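Local coordinates for protein eukaryotic Translation Initiation 4E (Schistosoma mansoni, PDB 3HXI) that binds the 7-methylguanosine cap of mRNA and, as in other eIF4E proteins, probably recruits capped messages for translation initiation, a role that 4E-BP binding would inhibit, at residues Phe45-Leu49 with Trp100-Met105; Arg119-Val125 with Ser136-Ser141; Asp142-Ile148 with Gly185-Ile189. All coordinates share one frame; numbering follows the deposited sequence. Where two conformers were deposited one is given.

Contact 1: residues Phe45-Leu49 with Trp100-Met105; sequences FWSVL and WDELLM
Helix segments 45-49 and 100-105, carrying Phe45 and Leu49 against Leu104, run nearly antiparallel, their axes 155° apart in direction and 12.2 Å apart at closest approach. At that separation the backbones do not meet, and side chains alone bridge the gap, burying 273 Å². Phe45, with CG anti to the backbone N (chi1 165°), reaches across so that its CE1 lies 3.8 Å from Leu104 CB, which sits at the ring edge, near the ring plane. Leu49 sends its two methyls to different partners. Its CD2 packs on Leu104 CD1 at 3.9 Å, while CD1 lies 3.7 Å from Asp101 OD1, a carboxylate oxygen whose charge is met by Arg54 in a salt bridge. At the other end, Met105 makes a Met-aromatic contact with Trp46: SD is 4.9 Å from the centroid of the six-membered ring and 79° off its normal, hence at the edge, with CZ2 the closest ring atom at 3.7 Å. Phe45 CE2 covers one face of the same indole, 3.4 Å above its plane. Trp46 NE1 donates to the backbone of the bound peptide, whose basic side chains form salt bridges with Asp101 OD2 and Glu102 OE1. Such a pair of helices on the convex side of the eIF4E fold, presenting a tryptophan and acidic residues, is the docking surface for 4E-BP.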
loop_
_atom_site.group_PDB
_atom_site.type_symbol
_atom_site.label_atom_id
_atom_site.label_comp_id
_atom_site.label_asym_id
_atom_site.label_seq_id
_atom_site.Cartn_x
_atom_site.Cartn_y
_atom_site.Cartn_z
ATOM N N PHE A 45 13.181 -2.358 7.362
ATOM C CA PHE A 45 12.330 -2.339 6.157
ATOM C C PHE A 45 12.876 -3.282 5.063
ATOM O O PHE A 45 12.175 -4.192 4.588
ATOM C CB PHE A 45 12.230 -0.911 5.596
ATOM C CG PHE A 45 11.702 -0.856 4.193
ATOM C CD1 PHE A 45 10.420 -1.320 3.903
ATOM C CD2 PHE A 45 12.500 -0.380 3.155
ATOM C CE1 PHE A 45 9.923 -1.287 2.602
ATOM C CE2 PHE A 45 12.011 -0.332 1.841
ATOM C CZ PHE A 45 10.720 -0.789 1.566
ATOM N N TRP A 46 14.130 -3.071 4.667
ATOM C CA TRP A 46 14.732 -3.899 3.633
ATOM C C TRP A 46 14.866 -5.374 4.047
ATOM O O TRP A 46 14.757 -6.259 3.197
ATOM C CB TRP A 46 16.076 -3.343 3.165
ATOM C CG TRP A 46 15.992 -2.091 2.301
ATOM C CD1 TRP A 46 16.641 -0.900 2.511
ATOM C CD2 TRP A 46 15.242 -1.926 1.092
ATOM N NE1 TRP A 46 16.325 -0.001 1.514
ATOM C CE2 TRP A 46 15.481 -0.610 0.624
ATOM C CE3 TRP A 46 14.383 -2.758 0.358
ATOM C CZ2 TRP A 46 14.898 -0.114 -0.551
ATOM C CZ3 TRP A 46 13.805 -2.260 -0.820
ATOM C CH2 TRP A 46 14.056 -0.947 -1.248
ATOM N N SER A 47 15.115 -5.631 5.333
ATOM C CA SER A 47 15.240 -7.009 5.824
ATOM C C SER A 47 13.919 -7.779 5.721
ATOM O O SER A 47 13.909 -8.970 5.380
ATOM C CB SER A 47 15.783 -7.042 7.256
ATOM O OG SER A 47 17.176 -6.772 7.271
ATOM N N VAL A 48 12.812 -7.110 6.012
ATOM C CA VAL A 48 11.484 -7.690 5.807
ATOM C C VAL A 48 11.312 -8.140 4.353
ATOM O O VAL A 48 10.882 -9.268 4.096
ATOM C CB VAL A 48 10.344 -6.699 6.149
ATOM C CG1 VAL A 48 8.979 -7.386 6.003
ATOM C CG2 VAL A 48 10.517 -6.125 7.565
ATOM N N LEU A 49 11.629 -7.254 3.401
ATOM C CA LEU A 49 11.429 -7.576 1.988
ATOM C C LEU A 49 12.347 -8.727 1.539
ATOM O O LEU A 49 11.916 -9.606 0.789
ATOM C CB LEU A 49 11.587 -6.344 1.092
ATOM C CG LEU A 49 10.474 -5.284 1.188
ATOM C CD1 LEU A 49 10.757 -4.151 0.189
ATOM C CD2 LEU A 49 9.087 -5.859 0.944
ATOM N N TRP A 100 5.795 -2.698 -6.365
ATOM C CA TRP A 100 5.715 -2.862 -4.901
ATOM C C TRP A 100 6.861 -2.174 -4.198
ATOM O O TRP A 100 6.642 -1.426 -3.255
ATOM C CB TRP A 100 5.686 -4.336 -4.537
ATOM C CG TRP A 100 5.295 -4.665 -3.121
ATOM C CD1 TRP A 100 5.991 -5.462 -2.267
ATOM C CD2 TRP A 100 4.114 -4.240 -2.407
ATOM N NE1 TRP A 100 5.318 -5.571 -1.056
ATOM C CE2 TRP A 100 4.172 -4.826 -1.118
ATOM C CE3 TRP A 100 3.024 -3.422 -2.725
ATOM C CZ2 TRP A 100 3.170 -4.617 -0.136
ATOM C CZ3 TRP A 100 2.021 -3.208 -1.746
ATOM C CH2 TRP A 100 2.112 -3.809 -0.468
ATOM N N ASP A 101 8.092 -2.409 -4.655
ATOM C CA ASP A 101 9.251 -1.750 -4.037
ATOM C C ASP A 101 9.193 -0.217 -4.122
ATOM O O ASP A 101 9.488 0.451 -3.151
ATOM C CB ASP A 101 10.567 -2.232 -4.649
ATOM C CG ASP A 101 10.889 -3.683 -4.306
ATOM O OD1 ASP A 101 10.218 -4.281 -3.423
ATOM O OD2 ASP A 101 11.842 -4.227 -4.936
ATOM N N GLU A 102 8.817 0.334 -5.277
ATOM C CA GLU A 102 8.713 1.792 -5.421
ATOM C C GLU A 102 7.611 2.341 -4.517
ATOM O O GLU A 102 7.753 3.420 -3.901
ATOM C CB GLU A 102 8.402 2.181 -6.872
ATOM C CG GLU A 102 9.549 1.912 -7.857
ATOM C CD GLU A 102 10.848 2.605 -7.449
ATOM O OE1 GLU A 102 10.835 3.806 -7.089
ATOM O OE2 GLU A 102 11.893 1.946 -7.534
ATOM N N LEU A 103 6.502 1.614 -4.468
ATOM C CA LEU A 103 5.374 2.042 -3.654
ATOM C C LEU A 103 5.768 2.094 -2.178
ATOM O O LEU A 103 5.530 3.106 -1.496
ATOM C CB LEU A 103 4.140 1.161 -3.873
ATOM C CG LEU A 103 2.827 1.700 -3.254
ATOM C CD1 LEU A 103 2.460 3.061 -3.854
ATOM C CD2 LEU A 103 1.685 0.704 -3.398
ATOM N N LEU A 104 6.387 1.025 -1.691
ATOM C CA LEU A 104 6.767 0.949 -0.289
ATOM C C LEU A 104 7.856 1.956 0.066
ATOM O O LEU A 104 7.827 2.546 1.134
ATOM C CB LEU A 104 7.180 -0.487 0.083
ATOM C CG LEU A 104 6.132 -1.594 -0.101
ATOM C CD1 LEU A 104 6.606 -2.822 0.647
ATOM C CD2 LEU A 104 4.687 -1.190 0.324
ATOM N N MET A 105 8.795 2.187 -0.856
ATOM C CA MET A 105 9.801 3.223 -0.657
ATOM C C MET A 105 9.142 4.602 -0.481
ATOM O O MET A 105 9.494 5.355 0.423
ATOM C CB MET A 105 10.827 3.232 -1.786
ATOM C CG MET A 105 11.906 2.146 -1.631
ATOM S SD MET A 105 13.296 2.419 -2.775
ATOM C CE MET A 105 12.506 2.193 -4.366
#

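Contact 2: residues Arg119-Val125 with Ser136-Ser141. With GTG (7-methyl-guanosine-5'-triphosphate-5'-guanosine), chain C.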
loop_
_atom_site.group_PDB
_atom_site.type_symbol
_atom_site.label_atom_id
_atom_site.label_comp_id
_atom_site.label_asym_id
_atom_site.label_seq_id
_atom_site.Cartn_x
_atom_site.Cartn_y
_atom_site.Cartn_z
ATOM N N ARG A 119 0.030 12.349 6.642
ATOM C CA ARG A 119 -1.035 12.127 7.625
ATOM C C ARG A 119 -2.204 11.309 7.058
ATOM O O ARG A 119 -2.883 10.614 7.801
ATOM C CB ARG A 119 -1.529 13.461 8.204
ATOM C CG ARG A 119 -0.459 14.199 9.027
ATOM C CD ARG A 119 -1.037 15.388 9.821
ATOM N NE ARG A 119 -1.250 16.569 8.982
ATOM C CZ ARG A 119 -0.449 17.636 8.988
ATOM N NH1 ARG A 119 -0.695 18.666 8.199
ATOM N NH2 ARG A 119 0.605 17.672 9.784
ATOM N N GLN A 120 -2.429 11.406 5.748
ATOM C CA GLN A 120 -3.541 10.691 5.114
ATOM C C GLN A 120 -3.232 9.210 4.984
ATOM O O GLN A 120 -4.148 8.383 4.885
ATOM C CB GLN A 120 -3.841 11.256 3.714
ATOM C CG GLN A 120 -4.725 12.474 3.673
ATOM C CD GLN A 120 -6.076 12.214 4.314
ATOM O OE1 GLN A 120 -6.862 11.363 3.853
ATOM N NE2 GLN A 120 -6.339 12.920 5.393
ATOM N N ILE A 121 -1.944 8.872 4.980
ATOM C CA ILE A 121 -1.524 7.511 4.611
ATOM C C ILE A 121 -1.833 6.499 5.708
ATOM O O ILE A 121 -1.435 6.681 6.873
ATOM C CB ILE A 121 -0.005 7.438 4.224
ATOM C CG1 ILE A 121 0.315 8.341 3.016
ATOM C CG2 ILE A 121 0.438 5.963 3.993
ATOM C CD1 ILE A 121 -0.377 7.987 1.691
ATOM N N CYS A 122 -2.525 5.430 5.324
ATOM C CA CYS A 122 -2.741 4.300 6.219
ATOM C C CYS A 122 -1.840 3.128 5.867
ATOM O O CYS A 122 -1.142 2.598 6.726
ATOM C CB CYS A 122 -4.197 3.852 6.170
ATOM S SG CYS A 122 -5.327 5.113 6.790
ATOM N N GLY A 123 -1.849 2.721 4.602
ATOM C CA GLY A 123 -1.047 1.566 4.200
ATOM C C GLY A 123 -1.139 1.227 2.723
ATOM O O GLY A 123 -1.806 1.937 1.960
ATOM N N ALA A 124 -0.463 0.151 2.334
ATOM C CA ALA A 124 -0.418 -0.314 0.946
ATOM C C ALA A 124 -0.757 -1.812 0.878
ATOM O O ALA A 124 -0.552 -2.557 1.850
ATOM C CB ALA A 124 0.951 -0.046 0.333
ATOM N N VAL A 125 -1.271 -2.241 -0.266
ATOM C CA VAL A 125 -1.747 -3.620 -0.448
ATOM C C VAL A 125 -1.351 -4.111 -1.840
ATOM O O VAL A 125 -1.574 -3.411 -2.823
ATOM C CB VAL A 125 -3.287 -3.711 -0.335
ATOM C CG1 VAL A 125 -3.765 -5.188 -0.319
ATOM C CG2 VAL A 125 -3.809 -2.973 0.904
ATOM N N SER A 136 -2.813 -1.113 -4.119
ATOM C CA SER A 136 -3.705 -0.112 -3.539
ATOM C C SER A 136 -2.931 0.662 -2.488
ATOM O O SER A 136 -2.043 0.113 -1.849
ATOM C CB SER A 136 -4.885 -0.797 -2.849
ATOM O OG SER A 136 -5.796 -1.330 -3.784
ATOM N N VAL A 137 -3.296 1.924 -2.296
ATOM C CA VAL A 137 -2.847 2.679 -1.139
ATOM C C VAL A 137 -4.101 3.160 -0.426
ATOM O O VAL A 137 -4.937 3.838 -1.020
ATOM C CB VAL A 137 -1.995 3.883 -1.524
ATOM C CG1 VAL A 137 -1.770 4.796 -0.302
ATOM C CG2 VAL A 137 -0.683 3.433 -2.135
ATOM N N TRP A 138 -4.203 2.816 0.850
ATOM C CA TRP A 138 -5.350 3.159 1.680
ATOM C C TRP A 138 -5.073 4.470 2.405
ATOM O O TRP A 138 -3.983 4.644 2.975
ATOM C CB TRP A 138 -5.530 2.046 2.710
ATOM C CG TRP A 138 -6.138 0.772 2.165
ATOM C CD1 TRP A 138 -5.996 0.236 0.903
ATOM C CD2 TRP A 138 -6.968 -0.130 2.894
ATOM N NE1 TRP A 138 -6.694 -0.956 0.819
ATOM C CE2 TRP A 138 -7.308 -1.192 2.023
ATOM C CE3 TRP A 138 -7.453 -0.148 4.215
ATOM C CZ2 TRP A 138 -8.136 -2.255 2.423
ATOM C CZ3 TRP A 138 -8.271 -1.192 4.608
ATOM C CH2 TRP A 138 -8.590 -2.250 3.718
ATOM N N LEU A 139 -6.065 5.362 2.366
ATOM C CA LEU A 139 -6.003 6.724 2.892
ATOM C C LEU A 139 -7.053 6.875 3.980
ATOM O O LEU A 139 -8.076 6.191 3.956
ATOM C CB LEU A 139 -6.308 7.732 1.777
ATOM C CG LEU A 139 -5.325 7.838 0.603
ATOM C CD1 LEU A 139 -5.549 9.142 -0.165
ATOM C CD2 LEU A 139 -3.887 7.813 1.106
ATOM N N THR A 140 -6.825 7.783 4.920
ATOM C CA THR A 140 -7.697 7.859 6.099
ATOM C C THR A 140 -9.049 8.561 5.880
ATOM O O THR A 140 -9.992 8.340 6.654
ATOM C CB THR A 140 -6.958 8.485 7.296
ATOM O OG1 THR A 140 -7.702 8.246 8.497
ATOM C CG2 THR A 140 -6.774 9.973 7.090
ATOM N N SER A 141 -9.123 9.426 4.870
ATOM C CA SER A 141 -10.377 10.097 4.513
ATOM C C SER A 141 -10.800 9.758 3.086
ATOM O O SER A 141 -10.030 9.158 2.336
ATOM C CB SER A 141 -10.232 11.610 4.662
ATOM O OG SER A 141 -9.593 12.145 3.517
HETATM P PA GTG C . -10.688 -8.579 -2.349
HETATM O O1A GTG C . -9.725 -9.708 -2.099
HETATM O O2A GTG C . -10.262 -7.130 -2.251
HETATM O O3A GTG C . -11.473 -8.737 -3.740
HETATM P PB GTG C . -11.184 -9.710 -4.965
HETATM O O1B GTG C . -9.760 -9.583 -5.445
HETATM O O2B GTG C . -12.331 -9.470 -5.942
HETATM O O3B GTG C . -11.455 -11.138 -4.277
HETATM N N9A GTG C . -12.677 -8.091 2.604
HETATM C C8A GTG C . -11.709 -7.423 1.968
HETATM N N7A GTG C . -11.234 -6.461 2.791
HETATM C C7X GTG C . -10.144 -5.525 2.419
HETATM C C5A GTG C . -11.916 -6.543 3.936
HETATM C C6A GTG C . -11.835 -5.795 5.117
HETATM O O6A GTG C . -11.025 -4.853 5.275
HETATM N N1A GTG C . -12.693 -6.107 6.121
HETATM C C2A GTG C . -13.582 -7.139 5.972
HETATM N N2A GTG C . -14.439 -7.473 6.955
HETATM N N3A GTG C . -13.651 -7.860 4.830
HETATM C C4A GTG C . -12.817 -7.571 3.816
HETATM O O5D GTG C . -11.850 -8.754 -1.287
HETATM C C5D GTG C . -12.573 -9.980 -1.250
HETATM C C4D GTG C . -13.532 -9.957 -0.082
HETATM O O4D GTG C . -12.778 -9.963 1.122
HETATM C C3D GTG C . -14.393 -8.712 -0.014
HETATM O O3D GTG C . -15.523 -8.813 -0.878
HETATM C C2D GTG C . -14.764 -8.684 1.450
HETATM O O2D GTG C . -15.849 -9.592 1.694
HETATM C C1D GTG C . -13.498 -9.222 2.107
HETATM P PG GTG C . -11.162 -12.590 -4.901
HETATM O O1G GTG C . -10.159 -12.566 -6.010
HETATM O O2G GTG C . -12.494 -13.289 -5.109
HETATM O O5E GTG C . -10.478 -13.278 -3.620
HETATM C C5E GTG C . -9.154 -12.916 -3.232
HETATM C C4E GTG C . -8.708 -13.773 -2.065
HETATM O O4E GTG C . -9.553 -13.500 -0.944
HETATM C C3E GTG C . -8.847 -15.260 -2.333
HETATM O O3E GTG C . -7.859 -15.924 -1.527
HETATM C C2E GTG C . -10.221 -15.617 -1.785
HETATM O O2E GTG C . -10.331 -16.998 -1.403
HETATM C C1E GTG C . -10.276 -14.692 -0.578
HETATM N N9B GTG C . -11.607 -14.246 -0.121
HETATM C C8B GTG C . -12.364 -13.506 -1.102
HETATM N N7B GTG C . -13.564 -13.180 -0.337
HETATM C C5B GTG C . -13.414 -13.672 0.929
HETATM C C6B GTG C . -14.267 -13.647 2.131
HETATM O O6B GTG C . -15.381 -13.063 2.050
HETATM N N1B GTG C . -13.811 -14.271 3.254
HETATM C C2B GTG C . -12.585 -14.898 3.296
HETATM N N2B GTG C . -12.142 -15.506 4.425
HETATM N N3B GTG C . -11.754 -14.952 2.226
HETATM C C4B GTG C . -12.118 -14.359 1.071
#
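Trp138 packs against Gly123 and Val125 in an antiparallel beta hairpin of the eIF4E sheet, interrupted by a classic beta bulge. The register slips by one residue between the Ile121-Leu139 and Gly123-Trp138 pairs, so that two residues, Cys122 and Gly123, stand opposite the single Trp138. Trp138 O consequently accepts Cys122 N at 2.9 Å and, weakly, Gly123 N. Gly123 puts no side chain beside Trp138, whose CB packs on the glycine carbonyl oxygen and on Cys122 CB. Farther along, Val125 fills the angle beside the indole: CG2, anti to the carbonyl carbon, lies 3.5 Å from Trp138 NE1. The far rim of the indole points to the ligand, and Trp138 CZ2 meets the cap methyl C7X at 3.8 Å, edge-on and in the ring plane. Trp75 lies nearly parallel to this indole, and Phe67 meets it edge-to-face.

On the other face of the sheet, Ile121 CD1 rests in the groove formed by Leu139 CD2 (3.6 Å) and Val137 CG1 (4.0 Å). Helix 96-108 covers Ile121, Ala124 and Val137 here, while helix 145-159 reaches Val137 and Leu139. Where strand 134-139 ends, Cys122 SG packs against the backbone and CB of Thr140. Gln120 bends at chi2 (-59°), which folds its amide back over Thr140 and Ser141; Thr140, crossing it at about a right angle, sets CG2 against that amide, 3.4 Å from NE2. Gln120 O accepts Thr140 N, extending the cross-strand pairing beyond Ile121-Leu139 at the open end of the hairpin. Two donors grip Gln120 OE1 from opposite faces of the amide plane: Ser141 N at 3.1 Å, tilted 19° from the plane, and Ser141 OG at 2.9 Å, 41° out of it.

Contact 3: residues Asp142-Ile148 with Gly185-Ile189; sequences DNEEETI and GKYEI
Tyr187, Lys186 and Asp142 bury the most surface in this contact, which joins the C-terminal edge of the antiparallel eIF4E sheet to the start of helix 145-159. Strand 187-188 is short and weakly bonded; its backbone pairs with Phe167 of strand 166-169, and the side chain of Tyr187 leans across onto the helix. With CG anti to the carbonyl carbon (chi1 -52°), the phenol lies against two helix side chains one turn apart, both on the same side of its ring plane. Ile148 packs toward the CD2/CE2 edge, its CG2 3.8 Å from Tyr187 CD2, the two side chains crossing at about a right angle. Toward the CE1 edge runs Glu145, whose CG is 3.7 Å from Tyr187 CE1 and whose carboxylate plane stands 60° from the ring. A water joins their polar ends: it donates to Glu145 OE1 and lies 2.6 Å from Tyr187 OH, in the plane of the ring.

Lys186 shields the phenol from the opposite side, its CG 3.9 Å over the centre of that face. From there the chain continues fully extended, every torsion near 180°, and so carries the ammonium past the ring to the loop before the helix. The carboxylate of Asp142 adds a long salt bridge, OD2 to Lys186 NZ at 3.8 Å. Because the contact lies at the protein surface, that charge pairing is probably screened in part by solvent. Ile148 is the buried member and links this surface patch to the interior, where its side chain also touches Phe167 and Leu139. The direct hydrogen bond of this contact runs from Lys186 NZ to Asp142 O, at 2.7 Å, coming in 44° out of the carbonyl plane.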
loop_
_atom_site.group_PDB
_atom_site.type_symbol
_atom_site.label_atom_id
_atom_site.label_comp_id
_atom_site.label_asym_id
_atom_site.label_seq_id
_atom_site.Cartn_x
_atom_site.Cartn_y
_atom_site.Cartn_z
ATOM N N ASP A 142 -12.021 10.148 2.716
ATOM C CA ASP A 142 -12.498 9.971 1.332
ATOM C C ASP A 142 -12.900 11.296 0.708
ATOM O O ASP A 142 -13.410 11.335 -0.407
ATOM C CB ASP A 142 -13.664 8.967 1.266
ATOM C CG ASP A 142 -14.913 9.446 2.025
ATOM O OD1 ASP A 142 -15.702 8.593 2.472
ATOM O OD2 ASP A 142 -15.089 10.670 2.192
ATOM N N ASN A 143 -12.637 12.387 1.417
ATOM C CA ASN A 143 -13.184 13.689 1.035
ATOM C C ASN A 143 -12.233 14.872 1.202
ATOM O O ASN A 143 -12.635 16.019 1.004
ATOM C CB ASN A 143 -14.521 13.928 1.757
ATOM C CG ASN A 143 -14.372 14.074 3.269
ATOM O OD1 ASN A 143 -13.257 14.028 3.836
ATOM N ND2 ASN A 143 -15.508 14.282 3.938
ATOM N N GLU A 144 -10.977 14.601 1.567
ATOM C CA GLU A 144 -9.908 15.613 1.452
ATOM C C GLU A 144 -9.366 15.666 0.015
ATOM O O GLU A 144 -8.227 15.246 -0.255
ATOM C CB GLU A 144 -8.779 15.337 2.451
ATOM C CG GLU A 144 -9.204 15.410 3.914
ATOM C CD GLU A 144 -9.356 16.837 4.411
ATOM O OE1 GLU A 144 -8.668 17.743 3.888
ATOM O OE2 GLU A 144 -10.179 17.050 5.328
ATOM N N GLU A 145 -10.191 16.193 -0.896
ATOM C CA GLU A 145 -9.939 16.111 -2.347
ATOM C C GLU A 145 -8.524 16.493 -2.761
ATOM O O GLU A 145 -7.841 15.749 -3.469
ATOM C CB GLU A 145 -10.936 16.987 -3.121
ATOM C CG GLU A 145 -10.791 16.890 -4.672
ATOM C CD GLU A 145 -11.863 17.656 -5.419
ATOM O OE1 GLU A 145 -13.055 17.449 -5.109
ATOM O OE2 GLU A 145 -11.518 18.458 -6.314
ATOM N N GLU A 146 -8.101 17.669 -2.327
ATOM C CA GLU A 146 -6.846 18.227 -2.767
ATOM C C GLU A 146 -5.656 17.339 -2.355
ATOM O O GLU A 146 -4.794 17.049 -3.178
ATOM C CB GLU A 146 -6.717 19.649 -2.228
ATOM C CG GLU A 146 -5.423 20.324 -2.563
ATOM C CD GLU A 146 -5.464 21.791 -2.201
ATOM O OE1 GLU A 146 -6.202 22.151 -1.258
ATOM O OE2 GLU A 146 -4.771 22.576 -2.867
ATOM N N THR A 147 -5.645 16.886 -1.102
ATOM C CA THR A 147 -4.574 16.015 -0.574
ATOM C C THR A 147 -4.623 14.626 -1.223
ATOM O O THR A 147 -3.591 14.080 -1.644
ATOM C CB THR A 147 -4.709 15.867 0.954
ATOM O OG1 THR A 147 -4.742 17.174 1.545
ATOM C CG2 THR A 147 -3.542 15.081 1.553
ATOM N N ILE A 148 -5.829 14.065 -1.307
ATOM C CA ILE A 148 -6.033 12.769 -1.942
ATOM C C ILE A 148 -5.490 12.798 -3.379
ATOM O O ILE A 148 -4.724 11.918 -3.754
ATOM C CB ILE A 148 -7.510 12.341 -1.904
ATOM C CG1 ILE A 148 -7.946 12.070 -0.457
ATOM C CG2 ILE A 148 -7.768 11.147 -2.863
ATOM C CD1 ILE A 148 -9.423 11.737 -0.303
ATOM N N GLY A 185 -14.033 5.394 -9.991
ATOM C CA GLY A 185 -13.736 5.955 -8.690
ATOM C C GLY A 185 -14.363 7.316 -8.471
ATOM O O GLY A 185 -14.720 8.018 -9.428
ATOM N N LYS A 186 -14.498 7.670 -7.202
ATOM C CA LYS A 186 -14.863 9.020 -6.790
ATOM C C LYS A 186 -13.938 10.056 -7.411
ATOM O O LYS A 186 -14.391 11.130 -7.806
ATOM C CB LYS A 186 -14.827 9.115 -5.269
ATOM C CG LYS A 186 -15.124 10.504 -4.723
ATOM C CD LYS A 186 -15.216 10.466 -3.231
ATOM C CE LYS A 186 -15.701 11.833 -2.732
ATOM N NZ LYS A 186 -15.942 11.790 -1.294
ATOM N N TYR A 187 -12.645 9.732 -7.491
ATOM C CA TYR A 187 -11.656 10.550 -8.177
ATOM C C TYR A 187 -10.902 9.622 -9.114
ATOM O O TYR A 187 -10.808 8.417 -8.836
ATOM C CB TYR A 187 -10.665 11.165 -7.190
ATOM C CG TYR A 187 -11.293 11.921 -6.028
ATOM C CD1 TYR A 187 -12.124 13.026 -6.241
ATOM C CD2 TYR A 187 -11.009 11.556 -4.719
ATOM C CE1 TYR A 187 -12.705 13.708 -5.162
ATOM C CE2 TYR A 187 -11.558 12.244 -3.635
ATOM C CZ TYR A 187 -12.398 13.316 -3.862
ATOM O OH TYR A 187 -12.930 13.964 -2.773
ATOM N N GLU A 188 -10.369 10.154 -10.194
ATOM C CA GLU A 188 -9.593 9.395 -11.153
ATOM C C GLU A 188 -8.450 10.225 -11.688
ATOM O O GLU A 188 -8.621 11.368 -11.909
ATOM C CB GLU A 188 -10.469 9.007 -12.325
ATOM C CG GLU A 188 -11.644 8.148 -11.966
ATOM C CD GLU A 188 -12.350 7.575 -13.170
ATOM O OE1 GLU A 188 -12.047 7.963 -14.275
ATOM O OE2 GLU A 188 -13.229 6.769 -12.985
ATOM N N ILE A 189 -7.286 9.644 -11.869
ATOM C CA ILE A 189 -6.199 10.370 -12.512
ATOM C C ILE A 189 -5.201 9.485 -13.214
ATOM O O ILE A 189 -5.157 8.333 -12.910
ATOM C CB ILE A 189 -5.462 11.308 -11.573
ATOM C CG1 ILE A 189 -4.715 10.581 -10.517
ATOM C CG2 ILE A 189 -6.399 12.178 -10.818
ATOM C CD1 ILE A 189 -4.610 11.398 -9.391
HETATM O O HOH W 1 -14.568 15.883 -3.369
#

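In the fold
The three contacts follow one another along the chain, with contact 2 at the hub, its centre about 7 Å from that of the chain. Contact 1 lies about 16 Å from contact 2, centre to centre, and meets it through Trp100 and Leu103, whose side chains pack on Ala124, Val125 and Val137; Leu103 CD1 to Val137 CG2 is 3.6 Å. Contact 3, about 12 Å from contact 2 between centres, joins it through Leu139 CD1 and Ile148 CG1 at 3.8 Å. Contacts 1 and 3 stay apart, nearest atoms about 11 Å. Only contact 2 includes a residue of the cap pocket, whereas the Trp100 side chain is about 13 Å from the ligand and contact 1 serves the bound peptide.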